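Local coordinates for succinoglycan biosynthesis protein (Bacillus cereus ATCC 14579, PDB 3B55) that is of unestablished function but binds a calcium ion and belongs to the erythromycin esterase-like family, despite its name linking it to succinoglycan biosynthesis, at residues Lys312-Ser317 / Ala324-Ala329; Gly308-Thr313 / Tyr336-Thr341; Lys282-Met287 / Phe318-Val323; Ala75-Leu80 / Glu330-Arg335. The protein carries 1 engineered substitution. All coordinates share one frame; numbering follows the deposited sequence.

Interaction 1 (Lys312-Ser317 / Ala324-Ala329); sequences KTNMLS and AGQHLA
The flat end of the Q326 side chain lies against the backbone and side chain of N314. One face of the Q326 amide is covered by the N314 backbone N, which stands almost straight above CD at 3.7 Å. N314 CB approaches that same face at a slant, 3.8 Å from CD. The Q326 amide thus meets the backbone N and CB of N314 and not the face of its amide; the two amide planes are 52° apart.

Nearer the helix, the aliphatic part of Q326 packs against the loop backbone. CG leaves beside the backbone N (chi1 -69°) and the chain then runs out straight. This brings Q326 CG to 3.3 Å from K312 O and to 4.0 Å from T313 CA. The backbone of G325 also takes part: its O is 4.0 Å from K312 CA. One turn on, A329 CB rests 3.9 Å from K312 CG. K312 uses its stem here, while its NZ is bonded to Y336 O.

The contact is van der Waals packing near the surface, of amide and carbonyl groups as well as aliphatic carbons. It closes the loop after helix 307-310 back onto the start of helix 324-332. On its other side the loop meets helix 423-426 and I421 of strand 418-421 through T313. H327 and L328 of helix 324-332 face helix 278-298.

Interaction 2 (Gly308-Thr313 / Tyr336-Thr341); sequences GHVSKT and YVSIGT
V310 and K312 meet strand 336-344 inside a beta-alpha-beta crossover, the connection that leaves parallel strand 301-306 and returns as this strand. V310 O is the hub. Y336 OH donates to V310 O at 2.8 Å, in the carbonyl plane and on a lone pair. S338 OG donates to the same oxygen at 2.9 Å, from 49° above that plane. Two hydroxyls from one face of the strand thus grip a single buried carbonyl from different directions.

In S338 the OG is turned opposite the backbone N (chi1 176°), which carries it out to the loop. Beside these bonds, V310 CB lies 3.4 Å from Y336 OH, and the two side chains cross nearly at a right angle.

K312 runs past Y336 in the opposite sense. Its straight chain bends only at the last torsion, and NZ donates to Y336 O at 2.8 Å from above the carbonyl plane. On the way K312 CE passes 3.9 Å from S338 CB. D428 adds a long, weak ion pair to NZ, and its carboxylate also accepts from S338 N. Within the turn, S311 OG donates to T313 O at 2.7 Å.

The V310 side chain is about 10 Å from that of the calcium ion's site. The arrangement belongs to a beta-alpha-beta crossover from strand 301-306 through helix 324-332 to strand 336-344, with parallel strand 77-82 between the two in the sheet.

Interaction 3 (Lys282-Met287 / Phe318-Val323); sequences KHDIAM and FIYPKV
H283 and Y320 are joined by a hydrogen bond between H283 ND1 and Y320 OH, 2.7 Å long; either could be the donor. It lies near the planes of both rings, at their edges. H283 CG is anti to the backbone N (chi1 -179°), which carries the imidazole out from the helix to Y320 OH. The rings meet rim to rim, with planes 32° apart, so they do not stack.

The side chains of D284, next on the helix, and Y320 cross at about a right angle, with carboxylate and ring planes 42° apart. D284 OD1 is 3.4 Å from Y320 CE1. Its other oxygen, OD2, sits 3.2 Å from V323 CA and 3.5 Å from V323 CG1. V323 is at the N-cap position of helix 324-332. OD2 also accepts from A324 N in the first turn of that helix and from H309 ND1.

Further out, D172 holds H283 NE2, so both imidazole nitrogens have partners. M287 CG lies 4.1 Å above one face of the H283 ring, toward its rim. Y280 and H309 each meet the Y320 ring edge to face.

The H283 side chain is about 7 Å from the calcium ion bound by H85 and E113. This network of histidines, acids and a tyrosine borders the metal site of an erythromycin esterase-like protein.

Interaction 4 (Ala75-Leu80 / Glu330-Arg335); sequences ASIVGL and EYYGKR
Backbone hydrogen bonds converge on R335 O. S76 N donates to R335 O at 2.9 Å, in the carbonyl plane and on a lone pair. I77 N donates to the same oxygen at 3.3 Å, close to the line of the C=O bond. The carbonyl is thus held by two consecutive amides where the chain enters strand 77-82. A75 CB comes within 3.4 Å of R335 O beside them.

The side-chain polar contact is weaker. R335 NH1 gives a weak hydrogen bond to S76 OG, 3.4 Å long, with OG near the guanidinium plane. E295 adds a long, weak ion pair to NH1, and it is also hydrogen-bonded to the phenol OH of Y332.

The apolar part is a CH-pi contact. I77 CG2 stands 3.8 Å from the centroid of the Y332 ring, only 5° off its normal. The I77 side chain gets there with CG1 turned opposite the backbone N (chi1 171°) and CG2 set between N and the carbonyl carbon. Y331 CD1 lies over the opposite face of the Y332 ring, 3.6 Å above its plane. Y332 CD2 in turn sits 3.5 Å above the guanidinium plane of R335.

The ring is therefore clamped on both faces and tied at its hydroxyl. Main-chain bonds fix the turn after helix 324-332 to the strand, while the polar hold of the arginine end on S76 is weak.

Overall arrangement
Interactions 2 and 3 are buried, interaction 4 is partly so, and interaction 1 lies near the surface. Helix 324-332 links several of them: interaction 1 uses its start, interaction 4 its end, and interaction 3 the residues just before it. K312 is shared by interactions 1 and 2, its stem serving one and its amine the other. Strands 77-82 and 336-344 are sheet neighbours, which joins interactions 2 and 4. H309, of the 308-313 segment, ties interaction 2 to the D284 site of interaction 3. The chemistry follows position: hydroxyls on a carbonyl in the core, imidazole and carboxylate beside the calcium site, backbone bonds with ring packing at the sheet end, and van der Waals contact outside.

Interaction 1 (Lys312-Ser317 / Ala324-Ala329)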
loop_
_atom_site.group_PDB
_atom_site.type_symbol
_atom_site.label_atom_id
_atom_site.label_comp_id
_atom_site.label_asym_id
_atom_site.label_seq_id
_atom_site.Cartn_x
_atom_site.Cartn_y
_atom_site.Cartn_z
ATOM N N LYS A 312 -4.041 -7.713 -8.970
ATOM C CA LYS A 312 -4.496 -7.223 -10.267
ATOM C C LYS A 312 -5.977 -7.479 -10.483
ATOM O O LYS A 312 -6.552 -7.031 -11.475
ATOM C CB LYS A 312 -3.675 -7.849 -11.395
ATOM C CG LYS A 312 -2.200 -7.447 -11.396
ATOM C CD LYS A 312 -1.460 -8.143 -12.541
ATOM C CE LYS A 312 0.041 -7.925 -12.489
ATOM N NZ LYS A 312 0.475 -6.567 -12.906
ATOM N N THR A 313 -6.590 -8.213 -9.559
ATOM C CA THR A 313 -8.016 -8.493 -9.632
ATOM C C THR A 313 -8.584 -8.090 -8.286
ATOM O O THR A 313 -7.838 -7.945 -7.317
ATOM C CB THR A 313 -8.310 -9.980 -9.892
ATOM O OG1 THR A 313 -7.714 -10.776 -8.860
ATOM C CG2 THR A 313 -7.756 -10.400 -11.244
ATOM N N ASN A 314 -9.900 -7.904 -8.237
ATOM C CA ASN A 314 -10.595 -7.477 -7.028
ATOM C C ASN A 314 -10.971 -8.612 -6.083
ATOM O O ASN A 314 -11.931 -9.327 -6.331
ATOM C CB ASN A 314 -11.859 -6.704 -7.434
ATOM C CG ASN A 314 -12.491 -5.940 -6.274
ATOM O OD1 ASN A 314 -13.427 -5.155 -6.473
ATOM N ND2 ASN A 314 -11.982 -6.155 -5.067
HETATM N N MSE A 315 -10.221 -8.771 -4.997
HETATM C CA MSE A 315 -10.521 -9.822 -4.025
HETATM C C MSE A 315 -11.276 -9.228 -2.832
HETATM O O MSE A 315 -11.674 -9.944 -1.920
HETATM C CB MSE A 315 -9.233 -10.509 -3.545
HETATM C CG MSE A 315 -8.298 -9.648 -2.719
HETATM SE SE MSE A 315 -6.811 -10.673 -1.987
HETATM C CE MSE A 315 -5.584 -10.515 -3.453
ATOM N N LEU A 316 -11.476 -7.912 -2.871
ATOM C CA LEU A 316 -12.181 -7.169 -1.830
ATOM C C LEU A 316 -13.542 -6.728 -2.362
ATOM O O LEU A 316 -14.147 -5.779 -1.852
ATOM C CB LEU A 316 -11.377 -5.922 -1.438
ATOM C CG LEU A 316 -10.373 -5.943 -0.282
ATOM C CD1 LEU A 316 -9.954 -7.353 0.082
ATOM C CD2 LEU A 316 -9.176 -5.103 -0.683
ATOM N N SER A 317 -14.021 -7.422 -3.386
ATOM C CA SER A 317 -15.295 -7.076 -3.998
ATOM C C SER A 317 -16.486 -6.991 -3.036
ATOM O O SER A 317 -17.536 -6.466 -3.408
ATOM C CB SER A 317 -15.607 -8.052 -5.144
ATOM O OG SER A 317 -15.447 -9.398 -4.736
ATOM N N ALA A 324 -7.062 -0.405 -6.172
ATOM C CA ALA A 324 -5.893 0.264 -6.731
ATOM C C ALA A 324 -5.106 -0.584 -7.716
ATOM O O ALA A 324 -4.674 -0.091 -8.757
ATOM C CB ALA A 324 -4.981 0.731 -5.603
ATOM N N GLY A 325 -4.923 -1.857 -7.373
ATOM C CA GLY A 325 -4.179 -2.779 -8.212
ATOM C C GLY A 325 -4.753 -2.986 -9.597
ATOM O O GLY A 325 -4.012 -3.295 -10.529
ATOM N N GLN A 326 -6.066 -2.843 -9.754
ATOM C CA GLN A 326 -6.660 -3.014 -11.076
ATOM C C GLN A 326 -6.386 -1.791 -11.945
ATOM O O GLN A 326 -6.173 -1.916 -13.154
ATOM C CB GLN A 326 -8.166 -3.239 -10.968
ATOM C CG GLN A 326 -8.530 -4.576 -10.359
ATOM C CD GLN A 326 -9.990 -4.653 -10.002
ATOM O OE1 GLN A 326 -10.798 -5.189 -10.758
ATOM N NE2 GLN A 326 -10.344 -4.091 -8.855
ATOM N N HIS A 327 -6.381 -0.612 -11.322
ATOM C CA HIS A 327 -6.123 0.630 -12.044
ATOM C C HIS A 327 -4.666 0.629 -12.461
ATOM O O HIS A 327 -4.330 1.038 -13.562
ATOM C CB HIS A 327 -6.385 1.852 -11.153
ATOM C CG HIS A 327 -7.744 1.874 -10.526
ATOM N ND1 HIS A 327 -8.908 1.819 -11.263
ATOM C CD2 HIS A 327 -8.122 1.995 -9.231
ATOM C CE1 HIS A 327 -9.945 1.910 -10.449
ATOM N NE2 HIS A 327 -9.495 2.019 -9.211
ATOM N N LEU A 328 -3.797 0.176 -11.561
ATOM C CA LEU A 328 -2.372 0.123 -11.855
ATOM C C LEU A 328 -2.064 -0.833 -13.009
ATOM O O LEU A 328 -1.382 -0.453 -13.957
ATOM C CB LEU A 328 -1.590 -0.287 -10.610
ATOM C CG LEU A 328 -1.495 0.782 -9.522
ATOM C CD1 LEU A 328 -0.988 0.162 -8.227
ATOM C CD2 LEU A 328 -0.587 1.904 -9.987
ATOM N N ALA A 329 -2.559 -2.067 -12.936
ATOM C CA ALA A 329 -2.318 -3.032 -14.009
ATOM C C ALA A 329 -2.870 -2.493 -15.329
ATOM O O ALA A 329 -2.236 -2.603 -16.380
ATOM C CB ALA A 329 -2.983 -4.366 -13.684
#

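Interaction 2 (Gly308-Thr313 / Tyr336-Thr341)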
loop_
_atom_site.group_PDB
_atom_site.type_symbol
_atom_site.label_atom_id
_atom_site.label_comp_id
_atom_site.label_asym_id
_atom_site.label_seq_id
_atom_site.Cartn_x
_atom_site.Cartn_y
_atom_site.Cartn_z
ATOM N N GLY A 308 -5.172 -7.085 -0.989
ATOM C CA GLY A 308 -6.344 -6.597 -1.690
ATOM C C GLY A 308 -6.185 -5.284 -2.437
ATOM O O GLY A 308 -6.981 -4.987 -3.334
ATOM N N HIS A 309 -5.172 -4.496 -2.086
ATOM C CA HIS A 309 -4.969 -3.220 -2.756
ATOM C C HIS A 309 -3.901 -3.243 -3.853
ATOM O O HIS A 309 -3.766 -2.273 -4.601
ATOM C CB HIS A 309 -4.650 -2.123 -1.729
ATOM C CG HIS A 309 -5.786 -1.813 -0.802
ATOM N ND1 HIS A 309 -7.021 -1.394 -1.250
ATOM C CD2 HIS A 309 -5.870 -1.849 0.551
ATOM C CE1 HIS A 309 -7.815 -1.184 -0.214
ATOM N NE2 HIS A 309 -7.141 -1.452 0.890
ATOM N N VAL A 310 -3.148 -4.338 -3.951
ATOM C CA VAL A 310 -2.121 -4.457 -4.989
ATOM C C VAL A 310 -2.394 -5.593 -5.971
ATOM O O VAL A 310 -1.704 -5.707 -6.989
ATOM C CB VAL A 310 -0.687 -4.669 -4.403
ATOM C CG1 VAL A 310 -0.270 -3.460 -3.578
ATOM C CG2 VAL A 310 -0.639 -5.934 -3.562
ATOM N N SER A 311 -3.381 -6.437 -5.675
ATOM C CA SER A 311 -3.703 -7.545 -6.568
ATOM C C SER A 311 -4.226 -6.978 -7.878
ATOM O O SER A 311 -4.777 -5.879 -7.907
ATOM C CB SER A 311 -4.742 -8.475 -5.933
ATOM O OG SER A 311 -5.868 -7.764 -5.449
ATOM N N LYS A 312 -4.041 -7.713 -8.970
ATOM C CA LYS A 312 -4.496 -7.223 -10.267
ATOM C C LYS A 312 -5.977 -7.479 -10.483
ATOM O O LYS A 312 -6.552 -7.031 -11.475
ATOM C CB LYS A 312 -3.675 -7.849 -11.395
ATOM C CG LYS A 312 -2.200 -7.447 -11.396
ATOM C CD LYS A 312 -1.460 -8.143 -12.541
ATOM C CE LYS A 312 0.041 -7.925 -12.489
ATOM N NZ LYS A 312 0.475 -6.567 -12.906
ATOM N N THR A 313 -6.590 -8.213 -9.559
ATOM C CA THR A 313 -8.016 -8.493 -9.632
ATOM C C THR A 313 -8.584 -8.090 -8.286
ATOM O O THR A 313 -7.838 -7.945 -7.317
ATOM C CB THR A 313 -8.310 -9.980 -9.892
ATOM O OG1 THR A 313 -7.714 -10.776 -8.860
ATOM C CG2 THR A 313 -7.756 -10.400 -11.244
ATOM N N TYR A 336 3.830 -2.926 -14.468
ATOM C CA TYR A 336 3.456 -3.112 -13.071
ATOM C C TYR A 336 3.568 -4.594 -12.759
ATOM O O TYR A 336 2.968 -5.414 -13.449
ATOM C CB TYR A 336 2.015 -2.663 -12.821
ATOM C CG TYR A 336 1.506 -2.948 -11.420
ATOM C CD1 TYR A 336 2.190 -2.479 -10.301
ATOM C CD2 TYR A 336 0.336 -3.683 -11.216
ATOM C CE1 TYR A 336 1.727 -2.725 -9.019
ATOM C CE2 TYR A 336 -0.134 -3.940 -9.930
ATOM C CZ TYR A 336 0.568 -3.456 -8.837
ATOM O OH TYR A 336 0.117 -3.697 -7.561
ATOM N N VAL A 337 4.349 -4.935 -11.740
ATOM C CA VAL A 337 4.504 -6.322 -11.325
ATOM C C VAL A 337 3.862 -6.406 -9.954
ATOM O O VAL A 337 4.104 -5.561 -9.096
ATOM C CB VAL A 337 5.988 -6.746 -11.225
ATOM C CG1 VAL A 337 6.093 -8.082 -10.507
ATOM C CG2 VAL A 337 6.585 -6.869 -12.615
ATOM N N SER A 338 3.029 -7.417 -9.749
ATOM C CA SER A 338 2.340 -7.570 -8.474
ATOM C C SER A 338 2.800 -8.796 -7.704
ATOM O O SER A 338 2.685 -9.928 -8.178
ATOM C CB SER A 338 0.826 -7.644 -8.713
ATOM O OG SER A 338 0.122 -7.882 -7.512
ATOM N N ILE A 339 3.326 -8.559 -6.511
ATOM C CA ILE A 339 3.792 -9.635 -5.652
ATOM C C ILE A 339 2.879 -9.730 -4.440
ATOM O O ILE A 339 2.644 -8.736 -3.757
ATOM C CB ILE A 339 5.224 -9.380 -5.157
ATOM C CG1 ILE A 339 6.181 -9.340 -6.348
ATOM C CG2 ILE A 339 5.635 -10.472 -4.179
ATOM C CD1 ILE A 339 7.602 -8.966 -5.990
ATOM N N GLY A 340 2.358 -10.923 -4.177
ATOM C CA GLY A 340 1.486 -11.090 -3.029
ATOM C C GLY A 340 2.067 -12.095 -2.058
ATOM O O GLY A 340 2.870 -12.937 -2.449
ATOM N N THR A 341 1.681 -11.996 -0.789
ATOM C CA THR A 341 2.158 -12.935 0.229
ATOM C C THR A 341 0.994 -13.816 0.634
ATOM O O THR A 341 -0.165 -13.413 0.512
ATOM C CB THR A 341 2.706 -12.213 1.489
ATOM O OG1 THR A 341 1.832 -11.140 1.864
ATOM C CG2 THR A 341 4.107 -11.674 1.222
#

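Interaction 3 (Lys282-Met287 / Phe318-Val323)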
loop_
_atom_site.group_PDB
_atom_site.type_symbol
_atom_site.label_atom_id
_atom_site.label_comp_id
_atom_site.label_asym_id
_atom_site.label_seq_id
_atom_site.Cartn_x
_atom_site.Cartn_y
_atom_site.Cartn_z
ATOM N N LYS A 282 -13.821 5.566 -5.141
ATOM C CA LYS A 282 -13.022 6.779 -5.090
ATOM C C LYS A 282 -11.818 6.591 -4.181
ATOM O O LYS A 282 -10.758 7.159 -4.436
ATOM C CB LYS A 282 -13.852 7.964 -4.581
ATOM C CG LYS A 282 -14.984 8.399 -5.506
ATOM C CD LYS A 282 -15.555 9.737 -5.051
ATOM C CE LYS A 282 -16.848 10.102 -5.761
ATOM N NZ LYS A 282 -18.021 9.380 -5.193
ATOM N N HIS A 283 -11.972 5.798 -3.124
ATOM C CA HIS A 283 -10.860 5.585 -2.210
ATOM C C HIS A 283 -9.665 4.997 -2.942
ATOM O O HIS A 283 -8.580 5.568 -2.909
ATOM C CB HIS A 283 -11.234 4.652 -1.056
ATOM C CG HIS A 283 -10.116 4.429 -0.079
ATOM N ND1 HIS A 283 -9.776 3.178 0.394
ATOM C CD2 HIS A 283 -9.246 5.296 0.494
ATOM C CE1 HIS A 283 -8.741 3.283 1.210
ATOM N NE2 HIS A 283 -8.400 4.558 1.288
ATOM N N ASP A 284 -9.857 3.872 -3.624
ATOM C CA ASP A 284 -8.732 3.254 -4.314
ATOM C C ASP A 284 -8.333 3.937 -5.613
ATOM O O ASP A 284 -7.241 3.707 -6.117
ATOM C CB ASP A 284 -8.985 1.763 -4.528
ATOM C CG ASP A 284 -8.431 0.917 -3.382
ATOM O OD1 ASP A 284 -8.459 1.396 -2.223
ATOM O OD2 ASP A 284 -7.962 -0.222 -3.624
ATOM N N ILE A 285 -9.214 4.763 -6.163
ATOM C CA ILE A 285 -8.851 5.489 -7.364
ATOM C C ILE A 285 -7.759 6.459 -6.884
ATOM O O ILE A 285 -6.709 6.581 -7.505
ATOM C CB ILE A 285 -10.056 6.265 -7.949
ATOM C CG1 ILE A 285 -10.879 5.316 -8.827
ATOM C CG2 ILE A 285 -9.579 7.483 -8.730
ATOM C CD1 ILE A 285 -12.036 5.980 -9.542
ATOM N N ALA A 286 -8.005 7.109 -5.749
ATOM C CA ALA A 286 -7.056 8.053 -5.168
ATOM C C ALA A 286 -5.716 7.388 -4.822
ATOM O O ALA A 286 -4.659 7.926 -5.144
ATOM C CB ALA A 286 -7.661 8.693 -3.909
HETATM N N MSE A 287 -5.755 6.238 -4.151
HETATM C CA MSE A 287 -4.518 5.538 -3.789
HETATM C C MSE A 287 -3.732 5.208 -5.051
HETATM O O MSE A 287 -2.503 5.297 -5.075
HETATM C CB MSE A 287 -4.814 4.240 -3.024
HETATM C CG MSE A 287 -5.552 4.438 -1.702
HETATM SE SE MSE A 287 -4.930 3.249 -0.280
HETATM C CE MSE A 287 -5.754 1.605 -0.868
ATOM N N PHE A 318 -16.348 -7.487 -1.809
ATOM C CA PHE A 318 -17.483 -7.401 -0.899
ATOM C C PHE A 318 -17.740 -5.961 -0.448
ATOM O O PHE A 318 -18.774 -5.672 0.151
ATOM C CB PHE A 318 -17.325 -8.336 0.313
ATOM C CG PHE A 318 -16.360 -7.849 1.354
ATOM C CD1 PHE A 318 -14.988 -7.980 1.168
ATOM C CD2 PHE A 318 -16.829 -7.286 2.541
ATOM C CE1 PHE A 318 -14.089 -7.554 2.147
ATOM C CE2 PHE A 318 -15.939 -6.855 3.528
ATOM C CZ PHE A 318 -14.564 -6.993 3.330
ATOM N N ILE A 319 -16.800 -5.060 -0.737
ATOM C CA ILE A 319 -16.947 -3.642 -0.399
ATOM C C ILE A 319 -16.456 -2.728 -1.524
ATOM O O ILE A 319 -17.061 -1.694 -1.792
ATOM C CB ILE A 319 -16.194 -3.246 0.901
ATOM C CG1 ILE A 319 -14.892 -4.039 1.043
ATOM C CG2 ILE A 319 -17.108 -3.441 2.097
ATOM C CD1 ILE A 319 -14.074 -3.661 2.273
ATOM N N TYR A 320 -15.370 -3.116 -2.189
ATOM C CA TYR A 320 -14.801 -2.316 -3.277
ATOM C C TYR A 320 -15.282 -2.705 -4.667
ATOM O O TYR A 320 -15.360 -3.889 -5.002
ATOM C CB TYR A 320 -13.271 -2.418 -3.254
ATOM C CG TYR A 320 -12.587 -1.585 -2.193
ATOM C CD1 TYR A 320 -12.239 -0.254 -2.438
ATOM C CD2 TYR A 320 -12.298 -2.122 -0.940
ATOM C CE1 TYR A 320 -11.614 0.523 -1.458
ATOM C CE2 TYR A 320 -11.680 -1.353 0.050
ATOM C CZ TYR A 320 -11.339 -0.032 -0.216
ATOM O OH TYR A 320 -10.721 0.726 0.757
ATOM N N PRO A 321 -15.635 -1.709 -5.491
ATOM C CA PRO A 321 -16.097 -1.983 -6.853
ATOM C C PRO A 321 -14.853 -2.311 -7.680
ATOM O O PRO A 321 -14.882 -3.150 -8.585
ATOM C CB PRO A 321 -16.737 -0.659 -7.274
ATOM C CG PRO A 321 -17.137 -0.032 -5.955
ATOM C CD PRO A 321 -15.931 -0.319 -5.112
ATOM N N LYS A 322 -13.766 -1.615 -7.347
ATOM C CA LYS A 322 -12.463 -1.778 -7.986
ATOM C C LYS A 322 -11.399 -1.380 -6.969
ATOM O O LYS A 322 -11.646 -0.532 -6.107
ATOM C CB LYS A 322 -12.327 -0.870 -9.208
ATOM C CG LYS A 322 -13.314 -1.150 -10.338
ATOM C CD LYS A 322 -12.948 -0.353 -11.595
ATOM C CE LYS A 322 -11.857 -1.042 -12.418
ATOM N NZ LYS A 322 -10.616 -0.229 -12.585
ATOM N N VAL A 323 -10.218 -1.983 -7.078
ATOM C CA VAL A 323 -9.114 -1.691 -6.174
ATOM C C VAL A 323 -7.927 -1.086 -6.917
ATOM O O VAL A 323 -7.793 -1.242 -8.129
ATOM C CB VAL A 323 -8.649 -2.955 -5.435
ATOM C CG1 VAL A 323 -9.621 -3.278 -4.302
ATOM C CG2 VAL A 323 -8.559 -4.105 -6.400
#

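Interaction 4 (Ala75-Leu80 / Glu330-Arg335)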
loop_
_atom_site.group_PDB
_atom_site.type_symbol
_atom_site.label_atom_id
_atom_site.label_comp_id
_atom_site.label_asym_id
_atom_site.label_seq_id
_atom_site.Cartn_x
_atom_site.Cartn_y
_atom_site.Cartn_z
ATOM N N ALA A 75 10.219 -3.784 -14.770
ATOM C CA ALA A 75 9.005 -3.151 -14.252
ATOM C C ALA A 75 9.351 -1.845 -13.547
ATOM O O ALA A 75 10.372 -1.750 -12.860
ATOM C CB ALA A 75 8.296 -4.081 -13.280
ATOM N N SER A 76 8.487 -0.847 -13.706
ATOM C CA SER A 76 8.685 0.473 -13.103
ATOM C C SER A 76 8.051 0.580 -11.722
ATOM O O SER A 76 8.425 1.428 -10.910
ATOM C CB SER A 76 8.048 1.547 -13.982
ATOM O OG SER A 76 8.424 1.357 -15.328
ATOM N N ILE A 77 7.075 -0.276 -11.464
ATOM C CA ILE A 77 6.365 -0.228 -10.204
ATOM C C ILE A 77 5.946 -1.633 -9.814
ATOM O O ILE A 77 5.332 -2.358 -10.595
ATOM C CB ILE A 77 5.165 0.736 -10.344
ATOM C CG1 ILE A 77 4.259 0.665 -9.118
ATOM C CG2 ILE A 77 4.422 0.446 -11.642
ATOM C CD1 ILE A 77 3.206 1.761 -9.109
ATOM N N VAL A 78 6.325 -2.014 -8.599
ATOM C CA VAL A 78 6.059 -3.340 -8.062
ATOM C C VAL A 78 5.170 -3.303 -6.828
ATOM O O VAL A 78 5.518 -2.683 -5.819
ATOM C CB VAL A 78 7.397 -4.043 -7.693
ATOM C CG1 VAL A 78 7.135 -5.346 -6.941
ATOM C CG2 VAL A 78 8.203 -4.301 -8.955
ATOM N N GLY A 79 4.023 -3.972 -6.921
ATOM C CA GLY A 79 3.101 -4.029 -5.803
ATOM C C GLY A 79 3.586 -5.127 -4.868
ATOM O O GLY A 79 3.886 -6.234 -5.319
ATOM N N LEU A 80 3.674 -4.832 -3.574
ATOM C CA LEU A 80 4.138 -5.813 -2.598
ATOM C C LEU A 80 3.067 -5.931 -1.523
ATOM O O LEU A 80 3.031 -5.145 -0.574
ATOM C CB LEU A 80 5.482 -5.353 -2.011
ATOM C CG LEU A 80 6.320 -6.293 -1.137
ATOM C CD1 LEU A 80 6.541 -7.624 -1.858
ATOM C CD2 LEU A 80 7.675 -5.619 -0.820
ATOM N N GLU A 330 -4.057 -1.901 -15.248
ATOM C CA GLU A 330 -4.746 -1.330 -16.395
ATOM C C GLU A 330 -3.959 -0.196 -17.057
ATOM O O GLU A 330 -3.973 -0.043 -18.278
ATOM C CB GLU A 330 -6.134 -0.842 -15.947
ATOM C CG GLU A 330 -6.936 -0.068 -16.985
ATOM C CD GLU A 330 -8.389 0.099 -16.567
ATOM O OE1 GLU A 330 -8.644 0.295 -15.354
ATOM O OE2 GLU A 330 -9.274 0.038 -17.448
ATOM N N TYR A 331 -3.260 0.600 -16.259
ATOM C CA TYR A 331 -2.491 1.694 -16.831
ATOM C C TYR A 331 -1.066 1.283 -17.200
ATOM O O TYR A 331 -0.557 1.666 -18.251
ATOM C CB TYR A 331 -2.463 2.881 -15.865
ATOM C CG TYR A 331 -1.627 4.046 -16.343
ATOM C CD1 TYR A 331 -0.256 4.084 -16.111
ATOM C CD2 TYR A 331 -2.208 5.105 -17.045
ATOM C CE1 TYR A 331 0.525 5.143 -16.562
ATOM C CE2 TYR A 331 -1.436 6.174 -17.503
ATOM C CZ TYR A 331 -0.067 6.185 -17.258
ATOM O OH TYR A 331 0.714 7.227 -17.712
ATOM N N TYR A 332 -0.425 0.488 -16.352
ATOM C CA TYR A 332 0.950 0.081 -16.626
ATOM C C TYR A 332 1.142 -1.170 -17.467
ATOM O O TYR A 332 2.133 -1.291 -18.187
ATOM C CB TYR A 332 1.733 -0.070 -15.317
ATOM C CG TYR A 332 2.050 1.248 -14.646
ATOM C CD1 TYR A 332 1.239 1.755 -13.631
ATOM C CD2 TYR A 332 3.148 2.002 -15.049
ATOM C CE1 TYR A 332 1.519 2.981 -13.034
ATOM C CE2 TYR A 332 3.435 3.226 -14.468
ATOM C CZ TYR A 332 2.619 3.711 -13.465
ATOM O OH TYR A 332 2.898 4.937 -12.915
ATOM N N GLY A 333 0.207 -2.102 -17.389
ATOM C CA GLY A 333 0.372 -3.310 -18.171
ATOM C C GLY A 333 1.561 -4.086 -17.639
ATOM O O GLY A 333 1.644 -4.339 -16.440
ATOM N N LYS A 334 2.500 -4.445 -18.511
ATOM C CA LYS A 334 3.656 -5.208 -18.069
ATOM C C LYS A 334 4.630 -4.371 -17.250
ATOM O O LYS A 334 5.625 -4.888 -16.753
ATOM C CB LYS A 334 4.389 -5.822 -19.267
ATOM C CG LYS A 334 5.054 -4.801 -20.161
ATOM C CD LYS A 334 5.600 -5.436 -21.425
ATOM C CE LYS A 334 6.283 -4.399 -22.304
ATOM N NZ LYS A 334 6.703 -4.970 -23.609
ATOM N N ARG A 335 4.357 -3.081 -17.102
ATOM C CA ARG A 335 5.259 -2.256 -16.316
ATOM C C ARG A 335 4.976 -2.347 -14.821
ATOM O O ARG A 335 5.780 -1.900 -14.008
ATOM C CB ARG A 335 5.223 -0.802 -16.792
ATOM C CG ARG A 335 5.955 -0.603 -18.121
ATOM C CD ARG A 335 6.440 0.835 -18.277
ATOM N NE ARG A 335 5.321 1.764 -18.370
ATOM C CZ ARG A 335 5.295 2.959 -17.793
ATOM N NH1 ARG A 335 6.334 3.366 -17.072
ATOM N NH2 ARG A 335 4.233 3.743 -17.944
#